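Local coordinates for protein nidogen (PDB 1NPE) that is a basement-membrane glycoprotein whose six-bladed YWTD beta-propeller domain probably binds laminin, at residues D44-V49 / L86-R91; V128-R133 / F174-S179; F6-K11 / K249-Y254; Q209-V214 / Y223-T228. One frame throughout, in Å; residues are numbered along the deposited sequence.

Interaction 1 of 4, residues D44-V49 / L86-R91; sequences DCVDKV and LDHLGR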
loop_
_atom_site.group_PDB
_atom_site.type_symbol
_atom_site.label_atom_id
_atom_site.label_comp_id
_atom_site.label_asym_id
_atom_site.label_seq_id
_atom_site.Cartn_x
_atom_site.Cartn_y
_atom_site.Cartn_z
ATOM N N ASP A 44 -13.987 14.450 0.647
ATOM C CA ASP A 44 -15.414 14.577 0.367
ATOM C C ASP A 44 -15.736 16.052 0.134
ATOM O O ASP A 44 -15.781 16.836 1.075
ATOM C CB ASP A 44 -16.233 14.022 1.538
ATOM C CG ASP A 44 -17.703 14.400 1.463
ATOM O OD1 ASP A 44 -18.245 14.557 0.341
ATOM O OD2 ASP A 44 -18.314 14.536 2.542
ATOM N N CYS A 45 -16.011 16.401 -1.119
ATOM C CA CYS A 45 -16.302 17.780 -1.502
ATOM C C CYS A 45 -17.580 18.420 -0.962
ATOM O O CYS A 45 -17.659 19.646 -0.898
ATOM C CB CYS A 45 -16.261 17.936 -3.025
ATOM S SG CYS A 45 -17.479 16.926 -3.925
ATOM N N VAL A 46 -18.580 17.623 -0.583
ATOM C CA VAL A 46 -19.817 18.211 -0.073
ATOM C C VAL A 46 -19.726 18.662 1.384
ATOM O O VAL A 46 -20.193 19.747 1.717
ATOM C CB VAL A 46 -21.061 17.298 -0.281
ATOM C CG1 VAL A 46 -20.995 16.595 -1.634
ATOM C CG2 VAL A 46 -21.206 16.309 0.848
ATOM N N ASP A 47 -19.113 17.850 2.243
ATOM C CA ASP A 47 -18.977 18.196 3.660
ATOM C C ASP A 47 -17.580 18.691 4.027
ATOM O O ASP A 47 -17.343 19.092 5.169
ATOM C CB ASP A 47 -19.358 17.009 4.557
ATOM C CG ASP A 47 -20.864 16.757 4.607
ATOM O OD1 ASP A 47 -21.645 17.715 4.397
ATOM O OD2 ASP A 47 -21.265 15.602 4.872
ATOM N N LYS A 48 -16.673 18.691 3.050
ATOM C CA LYS A 48 -15.288 19.128 3.244
ATOM C C LYS A 48 -14.624 18.247 4.304
ATOM O O LYS A 48 -14.125 18.740 5.318
ATOM C CB LYS A 48 -15.219 20.602 3.676
ATOM C CG LYS A 48 -16.276 21.518 3.059
ATOM C CD LYS A 48 -16.229 21.553 1.544
ATOM C CE LYS A 48 -17.398 22.364 1.000
ATOM N NZ LYS A 48 -17.430 22.377 -0.498
ATOM N N VAL A 49 -14.642 16.938 4.074
ATOM C CA VAL A 49 -14.065 15.991 5.018
ATOM C C VAL A 49 -12.951 15.159 4.391
ATOM O O VAL A 49 -13.084 14.648 3.275
ATOM C CB VAL A 49 -15.160 15.046 5.607
ATOM C CG1 VAL A 49 -14.552 14.065 6.609
ATOM C CG2 VAL A 49 -16.244 15.859 6.289
ATOM N N LEU A 86 -14.127 7.975 -2.665
ATOM C CA LEU A 86 -15.473 8.275 -2.205
ATOM C C LEU A 86 -16.517 8.462 -3.293
ATOM O O LEU A 86 -16.200 8.690 -4.447
ATOM C CB LEU A 86 -15.448 9.553 -1.366
ATOM C CG LEU A 86 -14.346 9.730 -0.323
ATOM C CD1 LEU A 86 -14.237 11.184 0.010
ATOM C CD2 LEU A 86 -14.622 8.902 0.925
ATOM N N ASP A 87 -17.772 8.324 -2.890
ATOM C CA ASP A 87 -18.928 8.552 -3.746
ATOM C C ASP A 87 -19.608 9.666 -2.968
ATOM O O ASP A 87 -20.327 9.405 -2.001
ATOM C CB ASP A 87 -19.842 7.322 -3.797
ATOM C CG ASP A 87 -21.146 7.575 -4.571
ATOM O OD1 ASP A 87 -21.339 8.674 -5.141
ATOM O OD2 ASP A 87 -21.991 6.659 -4.606
ATOM N N HIS A 88 -19.306 10.906 -3.336
ATOM C CA HIS A 88 -19.873 12.061 -2.653
ATOM C C HIS A 88 -21.381 12.224 -2.879
ATOM O O HIS A 88 -22.053 12.923 -2.121
ATOM C CB HIS A 88 -19.114 13.335 -3.039
ATOM C CG HIS A 88 -19.185 13.663 -4.497
ATOM N ND1 HIS A 88 -19.989 14.666 -4.995
ATOM C CD2 HIS A 88 -18.556 13.118 -5.565
ATOM C CE1 HIS A 88 -19.851 14.726 -6.308
ATOM N NE2 HIS A 88 -18.988 13.797 -6.679
ATOM N N LEU A 89 -21.909 11.556 -3.900
ATOM C CA LEU A 89 -23.339 11.615 -4.204
ATOM C C LEU A 89 -24.103 10.572 -3.401
ATOM O O LEU A 89 -25.016 10.909 -2.644
ATOM C CB LEU A 89 -23.581 11.404 -5.698
ATOM C CG LEU A 89 -22.998 12.506 -6.585
ATOM C CD1 LEU A 89 -23.161 12.133 -8.048
ATOM C CD2 LEU A 89 -23.674 13.853 -6.269
ATOM N N GLY A 90 -23.695 9.312 -3.549
ATOM C CA GLY A 90 -24.326 8.214 -2.836
ATOM C C GLY A 90 -23.936 8.129 -1.371
ATOM O O GLY A 90 -24.541 7.367 -0.613
ATOM N N ARG A 91 -22.924 8.899 -0.975
ATOM C CA ARG A 91 -22.440 8.942 0.411
ATOM C C ARG A 91 -21.760 7.646 0.867
ATOM O O ARG A 91 -22.101 7.099 1.917
ATOM C CB ARG A 91 -23.592 9.271 1.375
ATOM C CG ARG A 91 -24.338 10.574 1.107
ATOM C CD ARG A 91 -23.601 11.786 1.663
ATOM N NE ARG A 91 -22.547 12.249 0.771
ATOM C CZ ARG A 91 -21.536 13.030 1.138
ATOM N NH1 ARG A 91 -21.416 13.450 2.395
ATOM N NH2 ARG A 91 -20.646 13.404 0.235
#
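Arg91 clasps Asp44 end-on across two adjacent blades of the YWTD beta-propeller, joining the bulged turn after strand 36-44 to the turn after strand 81-87. NH2 of Arg91 reaches Asp44 OD1 at 2.7 Å, while NH1 of Arg91 meets Asp44 OD2 at 3.3 Å; the carboxylate and guanidinium planes stand 50° apart. OD1 is gripped twice, because Val46 N closes an Asx turn onto it from the opposite face of the carboxylate. Bends at chi2 (-81°) and chi3 (82°) fold the Arg91 chain back over its own turn, where NH2 also donates to His88 O at 2.8 Å. Asp47 OD2 adds a second carboxylate beside NH1, completing a salt-bridge network of two carboxylates round one guanidinium. Val46 CG2 covers one face of that group. Within the turn, Lys48 NZ is satisfied by Cys45 O at 2.8 Å and by Ser261 O. Leu86 CD1 packs against Asp44 CB, 3.8 Å away. His88 ND1 has no partner in the model, though buried here; Cys45 SG, disulfide-bonded to Cys263, lies over a face of the His88 ring, 3.9 Å from its centroid.

Interaction 2 of 4, residues V128-R133 / F174-S179; sequences VTDPVR and FDAFSS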
loop_
_atom_site.group_PDB
_atom_site.type_symbol
_atom_site.label_atom_id
_atom_site.label_comp_id
_atom_site.label_asym_id
_atom_site.label_seq_id
_atom_site.Cartn_x
_atom_site.Cartn_y
_atom_site.Cartn_z
ATOM N N VAL A 128 -9.807 5.080 -7.293
ATOM C CA VAL A 128 -10.513 6.350 -7.467
ATOM C C VAL A 128 -11.914 6.126 -8.018
ATOM O O VAL A 128 -12.203 5.085 -8.615
ATOM C CB VAL A 128 -9.775 7.299 -8.452
ATOM C CG1 VAL A 128 -8.464 7.784 -7.854
ATOM C CG2 VAL A 128 -9.526 6.594 -9.788
ATOM N N THR A 129 -12.768 7.126 -7.834
ATOM C CA THR A 129 -14.135 7.077 -8.326
ATOM C C THR A 129 -14.397 8.233 -9.279
ATOM O O THR A 129 -13.640 9.199 -9.335
ATOM C CB THR A 129 -15.166 7.259 -7.197
ATOM O OG1 THR A 129 -14.825 8.419 -6.431
ATOM C CG2 THR A 129 -15.259 6.037 -6.309
ATOM N N ASP A 130 -15.499 8.107 -10.008
ATOM C CA ASP A 130 -16.006 9.120 -10.931
ATOM C C ASP A 130 -17.504 8.997 -10.651
ATOM O O ASP A 130 -18.252 8.421 -11.434
ATOM C CB ASP A 130 -15.696 8.759 -12.390
ATOM C CG ASP A 130 -16.205 9.812 -13.379
ATOM O OD1 ASP A 130 -16.528 10.947 -12.962
ATOM O OD2 ASP A 130 -16.271 9.502 -14.582
ATOM N N PRO A 131 -17.943 9.491 -9.483
ATOM C CA PRO A 131 -19.338 9.445 -9.040
ATOM C C PRO A 131 -20.401 9.847 -10.041
ATOM O O PRO A 131 -21.455 9.212 -10.103
ATOM C CB PRO A 131 -19.335 10.351 -7.816
ATOM C CG PRO A 131 -17.946 10.125 -7.256
ATOM C CD PRO A 131 -17.116 10.223 -8.506
ATOM N N VAL A 132 -20.129 10.870 -10.843
ATOM C CA VAL A 132 -21.112 11.323 -11.819
ATOM C C VAL A 132 -21.417 10.273 -12.901
ATOM O O VAL A 132 -22.582 10.088 -13.268
ATOM C CB VAL A 132 -20.717 12.690 -12.446
ATOM C CG1 VAL A 132 -21.851 13.221 -13.313
ATOM C CG2 VAL A 132 -20.398 13.709 -11.344
ATOM N N ARG A 133 -20.391 9.565 -13.379
ATOM C CA ARG A 133 -20.593 8.535 -14.407
ATOM C C ARG A 133 -20.719 7.109 -13.846
ATOM O O ARG A 133 -20.915 6.148 -14.608
ATOM C CB ARG A 133 -19.487 8.580 -15.476
ATOM C CG ARG A 133 -19.555 9.778 -16.431
ATOM C CD ARG A 133 -18.538 10.854 -16.069
ATOM N NE ARG A 133 -19.120 12.197 -16.083
ATOM C CZ ARG A 133 -18.778 13.179 -15.249
ATOM N NH1 ARG A 133 -17.848 12.983 -14.319
ATOM N NH2 ARG A 133 -19.378 14.362 -15.338
ATOM N N PHE A 174 -8.370 10.154 -11.814
ATOM C CA PHE A 174 -9.269 10.367 -12.936
ATOM C C PHE A 174 -9.725 11.810 -13.038
ATOM O O PHE A 174 -10.155 12.401 -12.050
ATOM C CB PHE A 174 -10.494 9.452 -12.832
ATOM C CG PHE A 174 -11.383 9.488 -14.049
ATOM C CD1 PHE A 174 -11.094 8.701 -15.160
ATOM C CD2 PHE A 174 -12.509 10.307 -14.084
ATOM C CE1 PHE A 174 -11.916 8.729 -16.291
ATOM C CE2 PHE A 174 -13.332 10.341 -15.206
ATOM C CZ PHE A 174 -13.037 9.550 -16.312
ATOM N N ASP A 175 -9.623 12.366 -14.240
ATOM C CA ASP A 175 -10.041 13.739 -14.500
ATOM C C ASP A 175 -11.289 13.695 -15.376
ATOM O O ASP A 175 -11.219 13.359 -16.561
ATOM C CB ASP A 175 -8.925 14.518 -15.199
ATOM C CG ASP A 175 -9.233 15.997 -15.306
ATOM O OD1 ASP A 175 -9.725 16.435 -16.366
ATOM O OD2 ASP A 175 -8.991 16.719 -14.317
ATOM N N ALA A 176 -12.424 14.037 -14.770
ATOM C CA ALA A 176 -13.731 14.022 -15.430
ATOM C C ALA A 176 -13.867 14.820 -16.730
ATOM O O ALA A 176 -14.497 14.342 -17.683
ATOM C CB ALA A 176 -14.814 14.439 -14.445
ATOM N N PHE A 177 -13.283 16.016 -16.781
ATOM C CA PHE A 177 -13.391 16.831 -17.990
ATOM C C PHE A 177 -12.712 16.202 -19.195
ATOM O O PHE A 177 -13.329 16.044 -20.252
ATOM C CB PHE A 177 -12.831 18.245 -17.784
ATOM C CG PHE A 177 -13.089 19.172 -18.955
ATOM C CD1 PHE A 177 -14.347 19.758 -19.135
ATOM C CD2 PHE A 177 -12.085 19.439 -19.887
ATOM C CE1 PHE A 177 -14.600 20.594 -20.225
ATOM C CE2 PHE A 177 -12.329 20.277 -20.986
ATOM C CZ PHE A 177 -13.590 20.853 -21.152
ATOM N N SER A 178 -11.433 15.878 -19.043
ATOM C CA SER A 178 -10.677 15.278 -20.128
ATOM C C SER A 178 -10.918 13.775 -20.300
ATOM O O SER A 178 -10.384 13.171 -21.237
ATOM C CB SER A 178 -9.178 15.574 -19.953
ATOM O OG SER A 178 -8.724 15.244 -18.650
ATOM N N SER A 179 -11.770 13.192 -19.449
ATOM C CA SER A 179 -12.053 11.750 -19.489
ATOM C C SER A 179 -10.718 11.005 -19.557
ATOM O O SER A 179 -10.510 10.117 -20.391
ATOM C CB SER A 179 -12.938 11.389 -20.688
ATOM O OG SER A 179 -14.299 11.689 -20.427
#
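Val128 and Phe174 lie nearest each other, CA to CA, at 6.9 Å, and Asp130 and Ala176 at 7.0 Å, a spacing with no hydrogen bond across, as between the innermost strands of two adjacent propeller blades. Side chains bridge the gap. With its CG anti to the backbone N (chi1 -179°), Asp130 reaches across to the Phe174 ring, and OD2 of Asp130 comes within 3.1 Å of Phe174 CE2. The carboxylate is inclined by 36° to the ring, meeting it obliquely. Its other oxygen is held from its own side of the contact: Arg133 NH1 donates to the syn lone pair of Asp130 OD1 at 2.8 Å, with the oxygen close to the guanidinium plane, a salt bridge that probably restrains the rotation of the carboxylate. To make it, the Arg133 chain doubles back over the turn, and NH1 of Arg133 is thereby brought 3.4 Å from the methyl CB of Ala176. Two residues earlier in strand 124-130, Val128 CG2 touches Phe174 CB at 4.3 Å. Replacing Asp130 with an alanine would probably leave the Arg133 guanidinium without its carboxylate, free to swing away from Ala176, and open a gap beside the Phe174 ring. Outward from the contact, the Phe174 ring meets that of Tyr137 of strand 135-140, planes about 15° apart, and packs on Pro196. Beyond the other strand, Pro131 leans on Asp87 and His88, so that strand 124-130 lies between the blades begun by strands 81-87 and 169-175.

Interaction 3 of 4, residues F6-K11 / K249-Y254; sequences FAQTGK and KQTRLY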
loop_
_atom_site.group_PDB
_atom_site.type_symbol
_atom_site.label_atom_id
_atom_site.label_comp_id
_atom_site.label_asym_id
_atom_site.label_seq_id
_atom_site.Cartn_x
_atom_site.Cartn_y
_atom_site.Cartn_z
ATOM N N PHE A 6 -1.209 15.626 1.731
ATOM C CA PHE A 6 -0.426 14.409 1.572
ATOM C C PHE A 6 -0.094 13.735 2.899
ATOM O O PHE A 6 -0.097 14.371 3.949
ATOM C CB PHE A 6 0.817 14.619 0.695
ATOM C CG PHE A 6 1.852 15.536 1.284
ATOM C CD1 PHE A 6 1.910 16.876 0.900
ATOM C CD2 PHE A 6 2.813 15.046 2.162
ATOM C CE1 PHE A 6 2.916 17.719 1.376
ATOM C CE2 PHE A 6 3.825 15.876 2.645
ATOM C CZ PHE A 6 3.876 17.220 2.246
ATOM N N ALA A 7 0.168 12.434 2.842
ATOM C CA ALA A 7 0.460 11.657 4.032
ATOM C C ALA A 7 1.928 11.343 4.290
ATOM O O ALA A 7 2.723 11.176 3.366
ATOM C CB ALA A 7 -0.343 10.365 4.004
ATOM N N GLN A 8 2.260 11.280 5.576
ATOM C CA GLN A 8 3.589 10.937 6.076
ATOM C C GLN A 8 3.333 10.133 7.340
ATOM O O GLN A 8 2.195 10.074 7.820
ATOM C CB GLN A 8 4.409 12.180 6.426
ATOM C CG GLN A 8 5.241 12.724 5.281
ATOM C CD GLN A 8 6.037 13.963 5.661
ATOM O OE1 GLN A 8 5.520 14.873 6.304
ATOM N NE2 GLN A 8 7.297 14.008 5.249
ATOM N N THR A 9 4.371 9.480 7.854
ATOM C CA THR A 9 4.231 8.692 9.068
ATOM C C THR A 9 3.899 9.640 10.207
ATOM O O THR A 9 4.593 10.635 10.417
ATOM C CB THR A 9 5.523 7.903 9.387
ATOM O OG1 THR A 9 5.753 6.926 8.363
ATOM C CG2 THR A 9 5.421 7.196 10.726
ATOM N N GLY A 10 2.776 9.364 10.871
ATOM C CA GLY A 10 2.331 10.159 12.003
ATOM C C GLY A 10 1.643 11.483 11.723
ATOM O O GLY A 10 1.354 12.219 12.665
ATOM N N LYS A 11 1.332 11.776 10.461
ATOM C CA LYS A 11 0.688 13.049 10.127
ATOM C C LYS A 11 0.134 13.146 8.710
ATOM O O LYS A 11 0.347 12.267 7.880
ATOM C CB LYS A 11 1.695 14.191 10.306
ATOM C CG LYS A 11 2.975 13.990 9.503
ATOM C CD LYS A 11 3.944 15.160 9.638
ATOM C CE LYS A 11 3.416 16.400 8.941
ATOM N NZ LYS A 11 4.426 17.485 8.992
ATOM N N LYS A 249 10.917 17.821 6.987
ATOM C CA LYS A 249 11.057 16.520 7.632
ATOM C C LYS A 249 11.003 15.495 6.495
ATOM O O LYS A 249 9.921 15.114 6.040
ATOM C CB LYS A 249 9.906 16.303 8.620
ATOM C CG LYS A 249 10.027 15.045 9.445
ATOM C CD LYS A 249 10.358 15.357 10.875
ATOM C CE LYS A 249 9.221 16.068 11.565
ATOM N NZ LYS A 249 9.527 16.320 12.998
ATOM N N GLN A 250 12.177 15.073 6.030
ATOM C CA GLN A 250 12.293 14.146 4.903
ATOM C C GLN A 250 11.925 12.672 5.129
ATOM O O GLN A 250 12.703 11.774 4.805
ATOM C CB GLN A 250 13.690 14.277 4.263
ATOM C CG GLN A 250 14.027 15.704 3.771
ATOM C CD GLN A 250 15.430 15.840 3.158
ATOM O OE1 GLN A 250 16.438 15.477 3.776
ATOM N NE2 GLN A 250 15.496 16.393 1.942
ATOM N N THR A 251 10.734 12.422 5.672
ATOM C CA THR A 251 10.277 11.050 5.889
ATOM C C THR A 251 9.459 10.586 4.669
ATOM O O THR A 251 9.122 11.387 3.798
ATOM C CB THR A 251 9.441 10.903 7.194
ATOM O OG1 THR A 251 8.211 11.625 7.075
ATOM C CG2 THR A 251 10.209 11.439 8.387
ATOM N N ARG A 252 9.179 9.289 4.598
ATOM C CA ARG A 252 8.436 8.699 3.483
ATOM C C ARG A 252 7.052 9.328 3.248
ATOM O O ARG A 252 6.222 9.386 4.153
ATOM C CB ARG A 252 8.274 7.198 3.722
ATOM C CG ARG A 252 8.093 6.360 2.472
ATOM C CD ARG A 252 9.403 6.196 1.750
ATOM N NE ARG A 252 9.753 4.795 1.548
ATOM C CZ ARG A 252 10.882 4.384 0.976
ATOM N NH1 ARG A 252 11.775 5.267 0.546
ATOM N NH2 ARG A 252 11.122 3.090 0.837
ATOM N N LEU A 253 6.834 9.828 2.038
ATOM C CA LEU A 253 5.556 10.424 1.663
ATOM C C LEU A 253 4.623 9.330 1.145
ATOM O O LEU A 253 5.069 8.422 0.455
ATOM C CB LEU A 253 5.754 11.459 0.553
ATOM C CG LEU A 253 6.618 12.692 0.824
ATOM C CD1 LEU A 253 6.446 13.655 -0.329
ATOM C CD2 LEU A 253 6.176 13.365 2.099
ATOM N N TYR A 254 3.332 9.425 1.455
ATOM C CA TYR A 254 2.383 8.427 0.983
ATOM C C TYR A 254 1.258 8.991 0.105
ATOM O O TYR A 254 1.532 9.605 -0.925
ATOM C CB TYR A 254 1.847 7.602 2.160
ATOM C CG TYR A 254 2.950 6.829 2.855
ATOM C CD1 TYR A 254 3.615 5.789 2.199
ATOM C CD2 TYR A 254 3.376 7.175 4.141
ATOM C CE1 TYR A 254 4.680 5.118 2.801
ATOM C CE2 TYR A 254 4.441 6.508 4.752
ATOM C CZ TYR A 254 5.088 5.486 4.076
ATOM O OH TYR A 254 6.169 4.855 4.647
HETATM O O HOH W 1 7.033 9.181 6.684
#
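Gln8 carries the contact with its amide: NE2 of Gln8 donates to Lys249 O at 3.0 Å, arriving nearly in line with the carbonyl bond, and the same oxygen also takes Thr251 N. The Gln8 chain is fully extended beyond CG (chi2 180°), which carries the amide past Thr251; on the way CG of Gln8 lies 3.4 Å from Leu253 CD2. That methyl also touches the Phe6 ring, at 3.5 Å from CE2 of Phe6. Closer to the core the backbones meet, Tyr254 N donating to Ala7 O at 2.7 Å from above the carbonyl plane.

A second shell fixes these groups. Water 1 accepts from Thr9 N and from Thr251 OG1 and donates to Arg252 O, tying the corner of one segment to the crossing chain. A type II turn from Gln8 to Lys11, with Gly10 at positive phi, bends the chain here. Thr9 OG1 lies at the edge of the Tyr254 ring, but it is hydrogen-bonded to an acidic side chain of another protein chain, whose backbone also receives Lys249 NZ.

This is the seam of the propeller: strand 2-8 pairs with strand 256-259 in one four-stranded sheet, closing the ring from both chain ends. Phe6 and Leu253 share Val231 of strand 230-235, whereas Ala7, Thr9 and Tyr254 pack on strand 36-44 of the next blade.

Interaction 4 of 4, residues Q209-V214 / Y223-T228; sequences QYPFAV and YTDWKT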
loop_
_atom_site.group_PDB
_atom_site.type_symbol
_atom_site.label_atom_id
_atom_site.label_comp_id
_atom_site.label_asym_id
_atom_site.label_seq_id
_atom_site.Cartn_x
_atom_site.Cartn_y
_atom_site.Cartn_z
ATOM N N GLN A 209 11.024 8.840 -10.856
ATOM C CA GLN A 209 11.895 8.027 -10.008
ATOM C C GLN A 209 11.231 6.880 -9.237
ATOM O O GLN A 209 11.528 5.714 -9.487
ATOM C CB GLN A 209 12.679 8.937 -9.061
ATOM C CG GLN A 209 13.424 10.057 -9.779
ATOM C CD GLN A 209 14.933 9.914 -9.687
ATOM O OE1 GLN A 209 15.538 9.096 -10.383
ATOM N NE2 GLN A 209 15.549 10.715 -8.826
ATOM N N TYR A 210 10.368 7.199 -8.279
ATOM C CA TYR A 210 9.676 6.167 -7.516
ATOM C C TYR A 210 8.366 6.700 -6.979
ATOM O O TYR A 210 8.211 6.929 -5.778
ATOM C CB TYR A 210 10.532 5.615 -6.363
ATOM C CG TYR A 210 10.141 4.192 -6.009
ATOM C CD1 TYR A 210 10.864 3.107 -6.507
ATOM C CD2 TYR A 210 8.995 3.927 -5.256
ATOM C CE1 TYR A 210 10.452 1.795 -6.273
ATOM C CE2 TYR A 210 8.576 2.619 -5.017
ATOM C CZ TYR A 210 9.304 1.563 -5.532
ATOM O OH TYR A 210 8.873 0.282 -5.338
ATOM N N PRO A 211 7.389 6.885 -7.875
ATOM C CA PRO A 211 6.059 7.396 -7.546
ATOM C C PRO A 211 5.284 6.431 -6.669
ATOM O O PRO A 211 5.337 5.220 -6.882
ATOM C CB PRO A 211 5.371 7.478 -8.911
ATOM C CG PRO A 211 6.450 7.397 -9.903
ATOM C CD PRO A 211 7.464 6.501 -9.291
ATOM N N PHE A 212 4.557 6.975 -5.700
ATOM C CA PHE A 212 3.723 6.159 -4.833
ATOM C C PHE A 212 2.238 6.460 -5.036
ATOM O O PHE A 212 1.425 5.543 -5.147
ATOM C CB PHE A 212 4.061 6.348 -3.356
ATOM C CG PHE A 212 3.148 5.584 -2.451
ATOM C CD1 PHE A 212 3.355 4.224 -2.229
ATOM C CD2 PHE A 212 2.015 6.190 -1.900
ATOM C CE1 PHE A 212 2.451 3.478 -1.483
ATOM C CE2 PHE A 212 1.109 5.452 -1.154
ATOM C CZ PHE A 212 1.325 4.091 -0.946
ATOM N N ALA A 213 1.875 7.740 -4.988
ATOM C CA ALA A 213 0.486 8.136 -5.159
ATOM C C ALA A 213 0.390 9.334 -6.081
ATOM O O ALA A 213 1.369 10.054 -6.290
ATOM C CB ALA A 213 -0.148 8.456 -3.818
ATOM N N VAL A 214 -0.805 9.562 -6.607
ATOM C CA VAL A 214 -1.009 10.670 -7.515
ATOM C C VAL A 214 -2.438 11.164 -7.437
ATOM O O VAL A 214 -3.352 10.424 -7.059
ATOM C CB VAL A 214 -0.705 10.252 -8.967
ATOM C CG1 VAL A 214 -1.754 9.249 -9.466
ATOM C CG2 VAL A 214 -0.626 11.466 -9.871
ATOM N N TYR A 223 2.250 14.037 -7.758
ATOM C CA TYR A 223 2.571 12.731 -7.210
ATOM C C TYR A 223 3.614 12.759 -6.095
ATOM O O TYR A 223 4.424 13.683 -6.003
ATOM C CB TYR A 223 2.990 11.755 -8.323
ATOM C CG TYR A 223 4.345 11.990 -8.951
ATOM C CD1 TYR A 223 5.488 11.365 -8.446
ATOM C CD2 TYR A 223 4.481 12.781 -10.093
ATOM C CE1 TYR A 223 6.731 11.514 -9.067
ATOM C CE2 TYR A 223 5.716 12.941 -10.721
ATOM C CZ TYR A 223 6.834 12.301 -10.203
ATOM O OH TYR A 223 8.048 12.431 -10.834
ATOM N N THR A 224 3.561 11.745 -5.234
ATOM C CA THR A 224 4.509 11.616 -4.135
ATOM C C THR A 224 5.583 10.640 -4.584
ATOM O O THR A 224 5.278 9.613 -5.201
ATOM C CB THR A 224 3.836 11.096 -2.856
ATOM O OG1 THR A 224 3.233 9.820 -3.109
ATOM C CG2 THR A 224 2.776 12.093 -2.375
ATOM N N ASP A 225 6.835 10.960 -4.273
ATOM C CA ASP A 225 7.958 10.131 -4.683
ATOM C C ASP A 225 8.797 9.681 -3.494
ATOM O O ASP A 225 9.182 10.486 -2.647
ATOM C CB ASP A 225 8.811 10.902 -5.699
ATOM C CG ASP A 225 9.851 10.030 -6.388
ATOM O OD1 ASP A 225 10.871 9.714 -5.761
ATOM O OD2 ASP A 225 9.667 9.683 -7.571
ATOM N N TRP A 226 9.064 8.381 -3.447
ATOM C CA TRP A 226 9.850 7.754 -2.380
ATOM C C TRP A 226 11.368 7.956 -2.510
ATOM O O TRP A 226 12.102 7.911 -1.519
ATOM C CB TRP A 226 9.555 6.253 -2.350
ATOM C CG TRP A 226 8.264 5.879 -1.684
ATOM C CD1 TRP A 226 7.310 6.725 -1.184
ATOM C CD2 TRP A 226 7.808 4.553 -1.409
ATOM N NE1 TRP A 226 6.292 6.003 -0.614
ATOM C CE2 TRP A 226 6.572 4.668 -0.738
ATOM C CE3 TRP A 226 8.323 3.275 -1.667
ATOM C CZ2 TRP A 226 5.845 3.554 -0.320
ATOM C CZ3 TRP A 226 7.598 2.170 -1.255
ATOM C CH2 TRP A 226 6.370 2.318 -0.588
ATOM N N LYS A 227 11.836 8.110 -3.743
ATOM C CA LYS A 227 13.254 8.308 -4.010
ATOM C C LYS A 227 13.682 9.736 -3.672
ATOM O O LYS A 227 14.646 9.944 -2.934
ATOM C CB LYS A 227 13.538 7.992 -5.485
ATOM C CG LYS A 227 14.883 8.457 -6.028
ATOM C CD LYS A 227 16.042 7.600 -5.551
ATOM C CE LYS A 227 17.347 8.074 -6.192
ATOM N NZ LYS A 227 18.544 7.374 -5.645
ATOM N N THR A 228 12.919 10.711 -4.163
ATOM C CA THR A 228 13.226 12.124 -3.956
ATOM C C THR A 228 12.630 12.744 -2.695
ATOM O O THR A 228 12.982 13.867 -2.333
ATOM C CB THR A 228 12.754 12.969 -5.155
ATOM O OG1 THR A 228 11.324 12.956 -5.214
ATOM C CG2 THR A 228 13.320 12.423 -6.463
HETATM O O HOH W 2 10.252 11.166 -9.861
#
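Trp226 receives Phe212 CB over one face of its indole, and the Tyr210 ring lies on the same side of the indole plane. The approach of Phe212 CB is a CH-pi contact, 4.0 Å from the centroid of the five-membered ring. Directed by chi1 (176°), the Phe212 ring lies only 12° from the plane of that five-membered ring but is slid aside, with CD1 of Phe212 3.2 Å from Trp226 CZ2. The Tyr210 ring is near-parallel to the six-membered ring, at 5°, yet slid so far that the two barely overlap, CE2 of Tyr210 meeting Trp226 CE3 at 3.4 Å. A serine in place of Trp226 would probably open a gap beside both rings and leave Phe212 CB without the indole face. Tyr210 OH is hydrogen-bonded to a polar side chain of another protein chain. Asp225, last residue of the YWTD-type motif, accepts Tyr210 N on its OD2 at 2.7 Å, while its OD1 accepts Thr228 N, an Asx motif. Water 2 links Gln209 N, Tyr223 OH and Asp225 OD2. On the face of the sheet shared by Pro211 and Val214, Pro211 CB rests against Tyr223 CD1 and Val214 CG2 against Tyr223 CB, both at 3.9 Å. The segments belong to the antiparallel hairpin of strands 211-217 and 220-225; Val184 of strand 180-185 covers the Tyr223 face, and Ile256 of strand 256-259 covers Ala213 and Thr224.

The four contacts are spread round the six-bladed propeller. Interaction 3, which joins the two chain ends, encloses the other three, and these follow in the order 1, 2, 4 along the sequence. Interactions 1 and 2 bridge successive blades; their centres are 14 Å apart and they touch where Pro131 packs on His88. Interactions 3 and 4 have centres 12 Å apart and meet through a hydrogen bond from Thr224 OG1 to Tyr254 O, linking the hairpin 211-217/220-225 to the segment that leads into strand 256-259. Interactions 1 and 4, 26 Å apart, fall on opposite sides of the chain's centre. Interactions 1 and 2 thus join neighbouring blades while interaction 3 closes the ring, and 3 and 4 both reach the other protein chain.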